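Long-range contacts in uncharacterized protein (Bacteroides uniformis, PDB 4IYK), which is of unknown function but probably binds carbohydrate, pairing a transthyretin-like N-terminal domain with an E-set-like C-terminal one: residues A[104-108]-A[203-207]; A[133-137]-A[169-173]; A[136-141]-A[162-166]; A[154-158]-A[186-191]. All blocks are in the same frame, centred on the assembly; numbering follows the deposited sequence. Where two conformers were deposited one is given.

Following the chain from the N terminus, 104-108 leads into strand 107-117, and contact 1 closes the longest loop when 203-207 returns beside it; the other three contacts all fall within that span. Contacts 2 and 3 both start from strand 135-144 and share Leu136 and Lys137. Contact 3 closes the shorter loop, on strand 163-166, and contact 2 closes on strand 169-171, which follows in the chain. Contact 4, between 154-158 and 186-191, crosses both, because its segments alternate with theirs. Contacts 1 to 3 cluster round the sheet containing 135-144 and 196-206, whereas contact 4 joins two loops, its centre about 17 Å from that of contact 3.

Contact 1 (A[104-108]-A[203-207]); sequences IPYIR and ALADV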
loop_
_atom_site.group_PDB
_atom_site.type_symbol
_atom_site.label_atom_id
_atom_site.label_comp_id
_atom_site.label_asym_id
_atom_site.label_seq_id
_atom_site.Cartn_x
_atom_site.Cartn_y
_atom_site.Cartn_z
ATOM N N ILE A 104 11.929 -2.789 -2.840
ATOM C CA ILE A 104 12.189 -1.402 -3.221
ATOM C C ILE A 104 10.844 -0.841 -3.641
ATOM O O ILE A 104 10.404 -1.171 -4.754
ATOM C CB ILE A 104 13.275 -1.230 -4.349
ATOM C CG1 ILE A 104 14.648 -1.778 -3.912
ATOM C CG2 ILE A 104 13.369 0.250 -4.816
ATOM C CD1 ILE A 104 15.644 -2.030 -5.096
ATOM N N PRO A 105 10.153 -0.036 -2.774
ATOM C CA PRO A 105 8.871 0.557 -3.205
ATOM C C PRO A 105 9.114 1.548 -4.332
ATOM O O PRO A 105 10.225 2.088 -4.422
ATOM C CB PRO A 105 8.356 1.264 -1.945
ATOM C CG PRO A 105 9.565 1.575 -1.150
ATOM C CD PRO A 105 10.580 0.485 -1.455
ATOM N N TYR A 106 8.121 1.791 -5.196
ATOM C CA TYR A 106 8.329 2.785 -6.254
ATOM C C TYR A 106 8.442 4.174 -5.641
ATOM O O TYR A 106 9.270 4.977 -6.051
ATOM C CB TYR A 106 7.183 2.726 -7.285
ATOM C CG TYR A 106 7.059 1.381 -7.968
ATOM C CD1 TYR A 106 8.165 0.778 -8.568
ATOM C CD2 TYR A 106 5.837 0.717 -8.029
ATOM C CE1 TYR A 106 8.064 -0.466 -9.184
ATOM C CE2 TYR A 106 5.722 -0.529 -8.644
ATOM C CZ TYR A 106 6.843 -1.116 -9.221
ATOM O OH TYR A 106 6.756 -2.344 -9.831
ATOM N N ILE A 107 7.626 4.434 -4.617
ATOM C CA ILE A 107 7.567 5.702 -3.903
ATOM C C ILE A 107 7.499 5.458 -2.392
ATOM O O ILE A 107 6.748 4.590 -1.943
ATOM C CB ILE A 107 6.311 6.523 -4.382
ATOM C CG1 ILE A 107 6.438 6.941 -5.873
ATOM C CG2 ILE A 107 6.024 7.745 -3.457
ATOM C CD1 ILE A 107 5.210 7.573 -6.446
ATOM N N ARG A 108 8.207 6.309 -1.614
ATOM C CA ARG A 108 8.114 6.342 -0.153
ATOM C C ARG A 108 7.392 7.625 0.244
ATOM O O ARG A 108 7.772 8.691 -0.233
ATOM C CB ARG A 108 9.516 6.305 0.488
ATOM C CG ARG A 108 10.241 4.994 0.359
ATOM C CD ARG A 108 11.637 5.042 0.993
ATOM N NE ARG A 108 12.304 3.765 0.751
ATOM C CZ ARG A 108 13.198 3.523 -0.194
ATOM N NH1 ARG A 108 13.677 4.516 -0.937
ATOM N NH2 ARG A 108 13.676 2.296 -0.362
ATOM N N ALA A 203 0.168 7.421 -3.086
ATOM C CA ALA A 203 0.924 7.989 -4.206
ATOM C C ALA A 203 1.142 6.916 -5.235
ATOM O O ALA A 203 1.661 5.851 -4.909
ATOM C CB ALA A 203 2.257 8.569 -3.744
ATOM N N LEU A 204 0.680 7.182 -6.463
ATOM C CA LEU A 204 0.764 6.271 -7.598
ATOM C C LEU A 204 1.917 6.684 -8.522
ATOM O O LEU A 204 1.915 7.772 -9.107
ATOM C CB LEU A 204 -0.583 6.206 -8.370
ATOM C CG LEU A 204 -0.650 5.181 -9.538
ATOM C CD1 LEU A 204 -0.529 3.740 -9.031
ATOM C CD2 LEU A 204 -1.952 5.367 -10.375
ATOM N N ALA A 205 2.896 5.796 -8.661
ATOM C CA ALA A 205 4.057 6.030 -9.536
ATOM C C ALA A 205 3.755 5.676 -10.989
ATOM O O ALA A 205 2.780 4.993 -11.275
ATOM C CB ALA A 205 5.247 5.208 -9.054
ATOM N N ASP A 206 4.646 6.106 -11.881
ATOM C CA ASP A 206 4.699 5.803 -13.305
ATOM C C ASP A 206 6.099 5.187 -13.534
ATOM O O ASP A 206 7.110 5.846 -13.262
ATOM C CB ASP A 206 4.417 7.081 -14.107
ATOM C CG ASP A 206 4.601 6.957 -15.609
ATOM O OD1 ASP A 206 4.295 5.874 -16.163
ATOM O OD2 ASP A 206 5.023 7.947 -16.231
ATOM N N VAL A 207 6.137 3.859 -13.867
ATOM C CA VAL A 207 7.324 2.996 -14.007
ATOM C C VAL A 207 7.160 2.023 -15.203
ATOM O O VAL A 207 6.053 1.521 -15.438
ATOM C CB VAL A 207 7.568 2.172 -12.688
ATOM C CG1 VAL A 207 8.926 1.459 -12.696
ATOM C CG2 VAL A 207 7.409 3.017 -11.423
#
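The backbone N of Ile107 is bonded to OD1 of Asn216, and the same asparagine pairs through its backbone with Ala203, so one residue of strand 216-224 ties both segments. No hydrogen bond runs directly between 104-108 and 203-207, and what they share is apolar. Ile107 has contacts with two alanines. Its CG1 lies beside the backbone N (chi1 -66°) and the chain beyond is extended, which carries CD1 to 3.5 Å from Ala205 CB. The same CD1 comes within 4.1 Å of Ala203 CB. The other branch, Ile107 CG2, meets Ala203 alone, at 3.9 Å from its CB.

Ile107, on strand 107-117, and the alanines, on strand 196-206, belong to opposed layers of a beta sandwich, consistent with the E-set assignment; Leu127 and Leu136 also pack on Ile107. Tyr106 and Val207 lie just off the strand ends.

Tyr106 takes up the end of the contact nearer the N-terminal domain. Its CB meets Ala205 CB at 3.6 Å, and Val207 lies over one face of its ring in a CH-pi contact. Val207 CG2 is 4.1 Å from the Tyr106 ring centroid, 26° off the normal. It is displaced toward the rim, with Tyr106 CD1 3.7 Å from Val207 CG2. Tyr83, from the N-terminal domain, meets the Tyr106 ring edge-to-face.

Contact 2 (A[133-137]-A[169-173]); sequences EVKLK and STAIN
Strands 135-137 and 169-171 run antiparallel but strongly splayed, their N-to-C directions 142° apart. Leu136 and Thr170 form a hydrogen-bonded pair: Leu136 N gives a nearly straight bond to Thr170 O at 2.8 Å, and Thr170 N returns a more bent one to Leu136 O at 2.9 Å, its angle at hydrogen 147°. Strand 169-171 is a short edge addition to the sheet built round 135-144 in the E-set-like domain, a beta sandwich by its two packed sheets.

The Leu136 and Thr170 side chains leave the sheet together on one face, with Leu136 CB 3.8 Å from Thr170 CG2. Ile172 then passes across the start of the strand. Its CG1 packs on Leu136 CB at 3.9 Å, and its CD1 reaches Val134 CG1 at 3.8 Å. Leu127 of strand 120-129 and Ile107 of strand 107-117 touch both Leu136 and Ile172, so this side of the pair joins the interior between the sheets.

Lys135 behaves differently. A bend at its third torsion (chi3 95°) folds the chain along the partner strand, leaving CE 3.4 Å from Ser169 O. The hydroxyl of Ser169 has its hydrogen-bond partner in OD2 of Asp206, on strand 196-206, which flanks 135-144 on its other edge.

On the N-terminal side of Lys135, a water bridges the two segments: it donates to Val134 O at 2.7 Å and accepts from Ile172 N at 2.8 Å.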
loop_
_atom_site.group_PDB
_atom_site.type_symbol
_atom_site.label_atom_id
_atom_site.label_comp_id
_atom_site.label_asym_id
_atom_site.label_seq_id
_atom_site.Cartn_x
_atom_site.Cartn_y
_atom_site.Cartn_z
ATOM N N GLU A 133 14.568 6.773 -11.948
ATOM C CA GLU A 133 13.666 6.661 -13.106
ATOM C C GLU A 133 12.184 6.839 -12.762
ATOM O O GLU A 133 11.392 7.122 -13.671
ATOM C CB GLU A 133 13.868 5.309 -13.838
ATOM C CG GLU A 133 13.695 4.082 -12.945
ATOM C CD GLU A 133 13.528 2.733 -13.624
ATOM O OE1 GLU A 133 14.258 2.466 -14.607
ATOM O OE2 GLU A 133 12.689 1.929 -13.149
ATOM N N VAL A 134 11.794 6.663 -11.468
ATOM C CA VAL A 134 10.400 6.749 -11.029
ATOM C C VAL A 134 9.854 8.169 -11.106
ATOM O O VAL A 134 10.470 9.094 -10.581
ATOM C CB VAL A 134 10.170 6.186 -9.591
ATOM C CG1 VAL A 134 8.695 6.227 -9.220
ATOM C CG2 VAL A 134 10.714 4.770 -9.453
ATOM N N LYS A 135 8.657 8.303 -11.710
ATOM C CA LYS A 135 7.897 9.548 -11.814
ATOM C C LYS A 135 6.555 9.421 -11.063
ATOM O O LYS A 135 6.125 8.313 -10.713
ATOM C CB LYS A 135 7.677 9.948 -13.282
ATOM C CG LYS A 135 8.989 10.236 -14.024
ATOM C CD LYS A 135 8.748 10.924 -15.374
ATOM C CE LYS A 135 8.871 12.426 -15.266
ATOM N NZ LYS A 135 8.904 13.078 -16.605
ATOM N N LEU A 136 5.912 10.564 -10.794
ATOM C CA LEU A 136 4.653 10.634 -10.062
ATOM C C LEU A 136 3.469 10.815 -11.008
ATOM O O LEU A 136 3.454 11.758 -11.792
ATOM C CB LEU A 136 4.712 11.795 -9.059
ATOM C CG LEU A 136 3.473 12.025 -8.169
ATOM C CD1 LEU A 136 3.276 10.881 -7.174
ATOM C CD2 LEU A 136 3.608 13.326 -7.422
ATOM N N LYS A 137 2.467 9.934 -10.899
ATOM C CA LYS A 137 1.255 9.957 -11.724
ATOM C C LYS A 137 0.067 10.539 -10.934
ATOM O O LYS A 137 -0.651 11.391 -11.460
ATOM C CB LYS A 137 0.939 8.535 -12.223
ATOM C CG LYS A 137 -0.052 8.467 -13.375
ATOM C CD LYS A 137 -0.337 7.018 -13.753
ATOM C CE LYS A 137 -1.443 6.876 -14.778
ATOM N NZ LYS A 137 -1.860 5.460 -14.958
ATOM N N SER A 169 3.123 12.616 -16.271
ATOM C CA SER A 169 3.652 12.262 -14.941
ATOM C C SER A 169 4.870 13.140 -14.627
ATOM O O SER A 169 5.664 13.422 -15.523
ATOM C CB SER A 169 4.001 10.782 -14.873
ATOM O OG SER A 169 4.949 10.425 -15.864
ATOM N N THR A 170 4.948 13.645 -13.386
ATOM C CA THR A 170 5.934 14.634 -12.949
ATOM C C THR A 170 7.149 14.017 -12.218
ATOM O O THR A 170 7.100 12.866 -11.769
ATOM C CB THR A 170 5.198 15.685 -12.071
ATOM O OG1 THR A 170 5.964 16.882 -12.010
ATOM C CG2 THR A 170 4.874 15.190 -10.662
ATOM N N ALA A 171 8.237 14.802 -12.100
ATOM C CA ALA A 171 9.462 14.390 -11.407
ATOM C C ALA A 171 9.239 14.363 -9.897
ATOM O O ALA A 171 8.506 15.202 -9.377
ATOM C CB ALA A 171 10.601 15.338 -11.738
ATOM N N ILE A 172 9.906 13.432 -9.191
ATOM C CA ILE A 172 9.811 13.356 -7.727
ATOM C C ILE A 172 11.049 14.062 -7.170
ATOM O O ILE A 172 12.182 13.726 -7.523
ATOM C CB ILE A 172 9.625 11.912 -7.161
ATOM C CG1 ILE A 172 8.306 11.287 -7.648
ATOM C CG2 ILE A 172 9.678 11.891 -5.602
ATOM C CD1 ILE A 172 8.291 9.724 -7.675
ATOM N N ASN A 173 10.802 15.060 -6.317
ATOM C CA ASN A 173 11.793 15.864 -5.616
ATOM C C ASN A 173 11.404 15.859 -4.129
ATOM O O ASN A 173 10.358 16.395 -3.771
ATOM C CB ASN A 173 11.820 17.281 -6.218
ATOM C CG ASN A 173 12.833 18.231 -5.628
ATOM O OD1 ASN A 173 13.254 18.123 -4.465
ATOM N ND2 ASN A 173 13.203 19.229 -6.419
HETATM O O HOH W 1 11.595 11.490 -10.318
#

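Contact 3 (A[136-141]-A[162-166]); sequences LKEIQL and DKQVF. With EDO (1,2-ethanediol), chain F.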
loop_
_atom_site.group_PDB
_atom_site.type_symbol
_atom_site.label_atom_id
_atom_site.label_comp_id
_atom_site.label_asym_id
_atom_site.label_seq_id
_atom_site.Cartn_x
_atom_site.Cartn_y
_atom_site.Cartn_z
ATOM N N LEU A 136 5.912 10.564 -10.794
ATOM C CA LEU A 136 4.653 10.634 -10.062
ATOM C C LEU A 136 3.469 10.815 -11.008
ATOM O O LEU A 136 3.454 11.758 -11.792
ATOM C CB LEU A 136 4.712 11.795 -9.059
ATOM C CG LEU A 136 3.473 12.025 -8.169
ATOM C CD1 LEU A 136 3.276 10.881 -7.174
ATOM C CD2 LEU A 136 3.608 13.326 -7.422
ATOM N N LYS A 137 2.467 9.934 -10.899
ATOM C CA LYS A 137 1.255 9.957 -11.724
ATOM C C LYS A 137 0.067 10.539 -10.934
ATOM O O LYS A 137 -0.651 11.391 -11.460
ATOM C CB LYS A 137 0.939 8.535 -12.223
ATOM C CG LYS A 137 -0.052 8.467 -13.375
ATOM C CD LYS A 137 -0.337 7.018 -13.753
ATOM C CE LYS A 137 -1.443 6.876 -14.778
ATOM N NZ LYS A 137 -1.860 5.460 -14.958
ATOM N N GLU A 138 -0.150 10.082 -9.691
ATOM C CA GLU A 138 -1.266 10.542 -8.853
ATOM C C GLU A 138 -0.934 10.633 -7.361
ATOM O O GLU A 138 -0.115 9.863 -6.856
ATOM C CB GLU A 138 -2.478 9.591 -8.981
ATOM C CG GLU A 138 -3.130 9.477 -10.358
ATOM C CD GLU A 138 -4.253 8.462 -10.477
ATOM O OE1 GLU A 138 -4.872 8.129 -9.442
ATOM O OE2 GLU A 138 -4.512 7.995 -11.608
ATOM N N ILE A 139 -1.659 11.522 -6.644
ATOM C CA ILE A 139 -1.636 11.631 -5.175
ATOM C C ILE A 139 -3.105 11.700 -4.720
ATOM O O ILE A 139 -3.959 12.293 -5.408
ATOM C CB ILE A 139 -0.744 12.751 -4.551
ATOM C CG1 ILE A 139 -1.122 14.161 -5.066
ATOM C CG2 ILE A 139 0.755 12.429 -4.731
ATOM C CD1 ILE A 139 -0.632 15.354 -4.199
ATOM N N GLN A 140 -3.408 11.035 -3.594
ATOM C CA GLN A 140 -4.766 10.992 -3.103
ATOM C C GLN A 140 -4.821 10.738 -1.619
ATOM O O GLN A 140 -4.022 9.959 -1.071
ATOM C CB GLN A 140 -5.575 9.907 -3.850
ATOM C CG GLN A 140 -7.075 9.929 -3.530
ATOM C CD GLN A 140 -7.894 9.255 -4.596
ATOM O OE1 GLN A 140 -7.384 8.704 -5.559
ATOM N NE2 GLN A 140 -9.174 9.211 -4.403
ATOM N N LEU A 141 -5.795 11.408 -0.971
ATOM C CA LEU A 141 -6.122 11.221 0.427
ATOM C C LEU A 141 -7.360 10.340 0.468
ATOM O O LEU A 141 -8.477 10.816 0.237
ATOM C CB LEU A 141 -6.318 12.567 1.179
ATOM C CG LEU A 141 -6.650 12.473 2.685
ATOM C CD1 LEU A 141 -5.561 11.695 3.465
ATOM C CD2 LEU A 141 -6.843 13.878 3.295
ATOM N N ASP A 162 -9.030 16.267 -2.719
ATOM C CA ASP A 162 -8.573 15.030 -2.078
ATOM C C ASP A 162 -7.675 14.211 -3.013
ATOM O O ASP A 162 -7.116 13.203 -2.588
ATOM C CB ASP A 162 -9.782 14.176 -1.651
ATOM C CG ASP A 162 -10.711 13.848 -2.816
ATOM O OD1 ASP A 162 -11.196 14.804 -3.480
ATOM O OD2 ASP A 162 -10.954 12.631 -3.067
ATOM N N LYS A 163 -7.581 14.625 -4.293
ATOM C CA LYS A 163 -6.846 13.907 -5.318
ATOM C C LYS A 163 -6.255 14.859 -6.372
ATOM O O LYS A 163 -6.911 15.814 -6.777
ATOM C CB LYS A 163 -7.814 12.904 -5.991
ATOM C CG LYS A 163 -7.210 12.049 -7.114
ATOM C CD LYS A 163 -8.280 11.196 -7.795
ATOM C CE LYS A 163 -7.648 10.222 -8.765
ATOM N NZ LYS A 163 -8.663 9.467 -9.539
ATOM N N GLN A 164 -5.020 14.569 -6.824
ATOM C CA GLN A 164 -4.375 15.323 -7.892
ATOM C C GLN A 164 -3.730 14.360 -8.879
ATOM O O GLN A 164 -3.095 13.370 -8.480
ATOM C CB GLN A 164 -3.365 16.360 -7.385
ATOM C CG GLN A 164 -3.048 17.415 -8.460
ATOM C CD GLN A 164 -1.968 18.396 -8.102
ATOM O OE1 GLN A 164 -1.334 18.301 -7.047
ATOM N NE2 GLN A 164 -1.714 19.347 -9.003
ATOM N N VAL A 165 -3.956 14.625 -10.186
ATOM C CA VAL A 165 -3.440 13.797 -11.280
ATOM C C VAL A 165 -2.433 14.633 -12.040
ATOM O O VAL A 165 -2.672 15.824 -12.321
ATOM C CB VAL A 165 -4.558 13.221 -12.203
ATOM C CG1 VAL A 165 -3.974 12.407 -13.370
ATOM C CG2 VAL A 165 -5.549 12.371 -11.401
ATOM N N PHE A 166 -1.278 14.024 -12.319
ATOM C CA PHE A 166 -0.205 14.667 -13.074
ATOM C C PHE A 166 -0.159 14.031 -14.462
ATOM O O PHE A 166 0.038 12.816 -14.590
ATOM C CB PHE A 166 1.151 14.578 -12.331
ATOM C CG PHE A 166 1.050 15.067 -10.901
ATOM C CD1 PHE A 166 0.724 14.191 -9.868
ATOM C CD2 PHE A 166 1.271 16.405 -10.587
ATOM C CE1 PHE A 166 0.565 14.653 -8.561
ATOM C CE2 PHE A 166 1.140 16.861 -9.269
ATOM C CZ PHE A 166 0.797 15.978 -8.264
HETATM C C1 EDO F . -5.553 15.099 -15.625
HETATM O O1 EDO F . -5.349 13.887 -16.334
HETATM C C2 EDO F . -4.180 15.675 -15.211
HETATM O O2 EDO F . -4.342 16.912 -14.538
HETATM O O HOH W 2 -7.417 8.256 -12.005
HETATM O O HOH W 3 -10.174 10.396 -1.896
#
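Lys137, whose O takes the backbone N-H of Phe166, forms with Glu138 a classic beta bulge facing Leu204 of strand 196-206, yet the other edge of their strand still pairs regularly with 163-166. Beyond the Phe166 bond, Ile139 and Gln164 exchange two more, and Leu141 N closes the series on Asp162 O; all four are close to straight. This antiparallel pairing, 177° between strand directions, builds one sheet of the E-set-like beta sandwich.

On the interior side, CG of Phe166 lies beside its backbone N (chi1 -52°), which lays the ring against the bulged strand. Ile139 CG1 meets the ring edge at CE1, 3.9 Å away, while Leu136 CD2 approaches the same CE1 obliquely at 3.5 Å. Tyr178 and Leu127, from the facing sheet, pack on both aliphatic residues.

The other side carries Glu138, Gln140, Lys163 and Val165. Lys163, fully extended, crosses the Gln140 amide with its CD 3.5 Å from OE1 and continues toward Glu138. Its NZ stays 4.0 Å from Glu138 OE1, too far for a salt bridge, but a water accepts from Lys163 NZ and donates to Glu138 OE2 at 2.9 Å. At the opposite end, a second water takes Gln140 NE2 as donor at 2.9 Å and gives its own protons to Leu141 O and, at 2.6 Å, to Asp162 OD2.

Contact 4 (A[154-158]-A[186-191]); sequences KLTLN and QNADVL
Asn187 grips both backbone polar groups of Asn158 with one side-chain amide. Asn158 N points straight at Asn187 OD1 from 2.7 Å, in the carbonyl plane and on a lone pair, while Asn187 ND2 gives its N-H to Asn158 O at 3.1 Å; Asn158 O sits 7° out of the Asn187 amide plane. Asn158 answers with its side chain: ND2 bonds to Gln186 O at 2.8 Å. The two asparagine side chains run antiparallel alongside each other, with amide planes 21° apart.

Next to this polar end lies an apolar one. Leu157 CD2 touches Val190 CG2 at 3.9 Å and, on an adjacent side, Leu191 CD1 at 4.0 Å, and Leu155 CD1 meets Leu191 CD2 at 3.8 Å. Ile182 of strand 178-183 touches Leu157, Asn187 and Leu191.

Farther out, Asp183 O takes a second bond from Asn187 ND2, which further fixes the amide's rotation, and Asp183 OD1 receives Gln186 N. A bond from Leu191 N to Asn187 O, 2.9 Å long, curls 187-191 into a single turn. A side-chain amide thus pairs with a backbone N-H and C=O in the manner of a beta bridge, joining the loops after strands 135-144 and 178-183 of the E-set-like sandwich.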
loop_
_atom_site.group_PDB
_atom_site.type_symbol
_atom_site.label_atom_id
_atom_site.label_comp_id
_atom_site.label_asym_id
_atom_site.label_seq_id
_atom_site.Cartn_x
_atom_site.Cartn_y
_atom_site.Cartn_z
ATOM N N LYS A 154 -12.652 2.771 -0.573
ATOM C CA LYS A 154 -12.716 4.223 -0.439
ATOM C C LYS A 154 -14.104 4.775 -0.682
ATOM O O LYS A 154 -14.922 4.166 -1.389
ATOM C CB LYS A 154 -11.736 4.872 -1.445
ATOM C CG LYS A 154 -12.071 4.556 -2.906
ATOM C CD LYS A 154 -10.998 5.028 -3.877
ATOM C CE LYS A 154 -11.376 4.570 -5.280
ATOM N NZ LYS A 154 -10.631 5.317 -6.310
ATOM N N LEU A 155 -14.341 5.965 -0.109
ATOM C CA LEU A 155 -15.565 6.731 -0.266
ATOM C C LEU A 155 -15.398 7.670 -1.452
ATOM O O LEU A 155 -14.286 8.054 -1.783
ATOM C CB LEU A 155 -15.861 7.524 1.023
ATOM C CG LEU A 155 -16.129 6.679 2.266
ATOM C CD1 LEU A 155 -16.023 7.537 3.536
ATOM C CD2 LEU A 155 -17.503 5.973 2.164
ATOM N N THR A 156 -16.501 7.993 -2.114
ATOM C CA THR A 156 -16.542 8.920 -3.251
ATOM C C THR A 156 -16.775 10.295 -2.628
ATOM O O THR A 156 -17.779 10.475 -1.925
ATOM C CB THR A 156 -17.654 8.482 -4.202
ATOM O OG1 THR A 156 -17.395 7.133 -4.570
ATOM C CG2 THR A 156 -17.776 9.392 -5.430
ATOM N N LEU A 157 -15.862 11.237 -2.883
ATOM C CA LEU A 157 -15.904 12.561 -2.263
ATOM C C LEU A 157 -16.124 13.707 -3.247
ATOM O O LEU A 157 -15.724 13.620 -4.404
ATOM C CB LEU A 157 -14.586 12.800 -1.490
ATOM C CG LEU A 157 -14.214 11.773 -0.385
ATOM C CD1 LEU A 157 -12.817 12.045 0.152
ATOM C CD2 LEU A 157 -15.260 11.757 0.767
ATOM N N ASN A 158 -16.669 14.829 -2.726
ATOM C CA ASN A 158 -16.896 16.052 -3.490
ATOM C C ASN A 158 -15.801 17.074 -3.256
ATOM O O ASN A 158 -15.268 17.142 -2.151
ATOM C CB ASN A 158 -18.218 16.680 -3.083
ATOM C CG ASN A 158 -19.417 15.793 -3.154
ATOM O OD1 ASN A 158 -19.682 15.148 -4.165
ATOM N ND2 ASN A 158 -20.239 15.850 -2.117
ATOM N N GLN A 186 -18.887 19.653 2.863
ATOM C CA GLN A 186 -19.160 19.281 1.479
ATOM C C GLN A 186 -19.265 17.757 1.313
ATOM O O GLN A 186 -19.664 17.292 0.246
ATOM C CB GLN A 186 -18.036 19.841 0.570
ATOM C CG GLN A 186 -18.176 21.377 0.343
ATOM C CD GLN A 186 -19.461 21.752 -0.339
ATOM O OE1 GLN A 186 -20.420 22.268 0.279
ATOM N NE2 GLN A 186 -19.552 21.420 -1.612
ATOM N N ASN A 187 -18.913 16.988 2.374
ATOM C CA ASN A 187 -18.890 15.542 2.361
ATOM C C ASN A 187 -19.587 14.927 3.579
ATOM O O ASN A 187 -19.281 13.795 3.966
ATOM C CB ASN A 187 -17.423 15.102 2.284
ATOM C CG ASN A 187 -16.842 15.386 0.920
ATOM O OD1 ASN A 187 -17.262 14.793 -0.062
ATOM N ND2 ASN A 187 -15.986 16.396 0.808
ATOM N N ALA A 188 -20.567 15.638 4.145
ATOM C CA ALA A 188 -21.295 15.188 5.350
ATOM C C ALA A 188 -22.116 13.908 5.128
ATOM O O ALA A 188 -22.433 13.225 6.085
ATOM C CB ALA A 188 -22.207 16.297 5.834
ATOM N N ASP A 189 -22.463 13.597 3.876
ATOM C CA ASP A 189 -23.264 12.426 3.506
ATOM C C ASP A 189 -22.496 11.101 3.765
ATOM O O ASP A 189 -23.110 10.116 4.200
ATOM C CB ASP A 189 -23.714 12.529 2.018
ATOM C CG ASP A 189 -22.615 12.545 0.964
ATOM O OD1 ASP A 189 -21.491 13.034 1.267
ATOM O OD2 ASP A 189 -22.875 12.083 -0.175
ATOM N N VAL A 190 -21.175 11.091 3.550
ATOM C CA VAL A 190 -20.362 9.877 3.721
ATOM C C VAL A 190 -19.325 10.012 4.859
ATOM O O VAL A 190 -18.768 9.004 5.274
ATOM C CB VAL A 190 -19.708 9.405 2.398
ATOM C CG1 VAL A 190 -20.786 9.040 1.372
ATOM C CG2 VAL A 190 -18.715 10.432 1.836
ATOM N N LEU A 191 -19.060 11.240 5.353
ATOM C CA LEU A 191 -18.141 11.465 6.487
ATOM C C LEU A 191 -18.994 12.058 7.581
ATOM O O LEU A 191 -19.153 13.271 7.662
ATOM C CB LEU A 191 -16.950 12.373 6.085
ATOM C CG LEU A 191 -15.953 11.757 5.076
ATOM C CD1 LEU A 191 -14.978 12.804 4.586
ATOM C CD2 LEU A 191 -15.203 10.593 5.671
HETATM O O HOH W 4 -20.984 10.768 -1.839
HETATM O O HOH W 5 -22.505 13.907 -2.241
#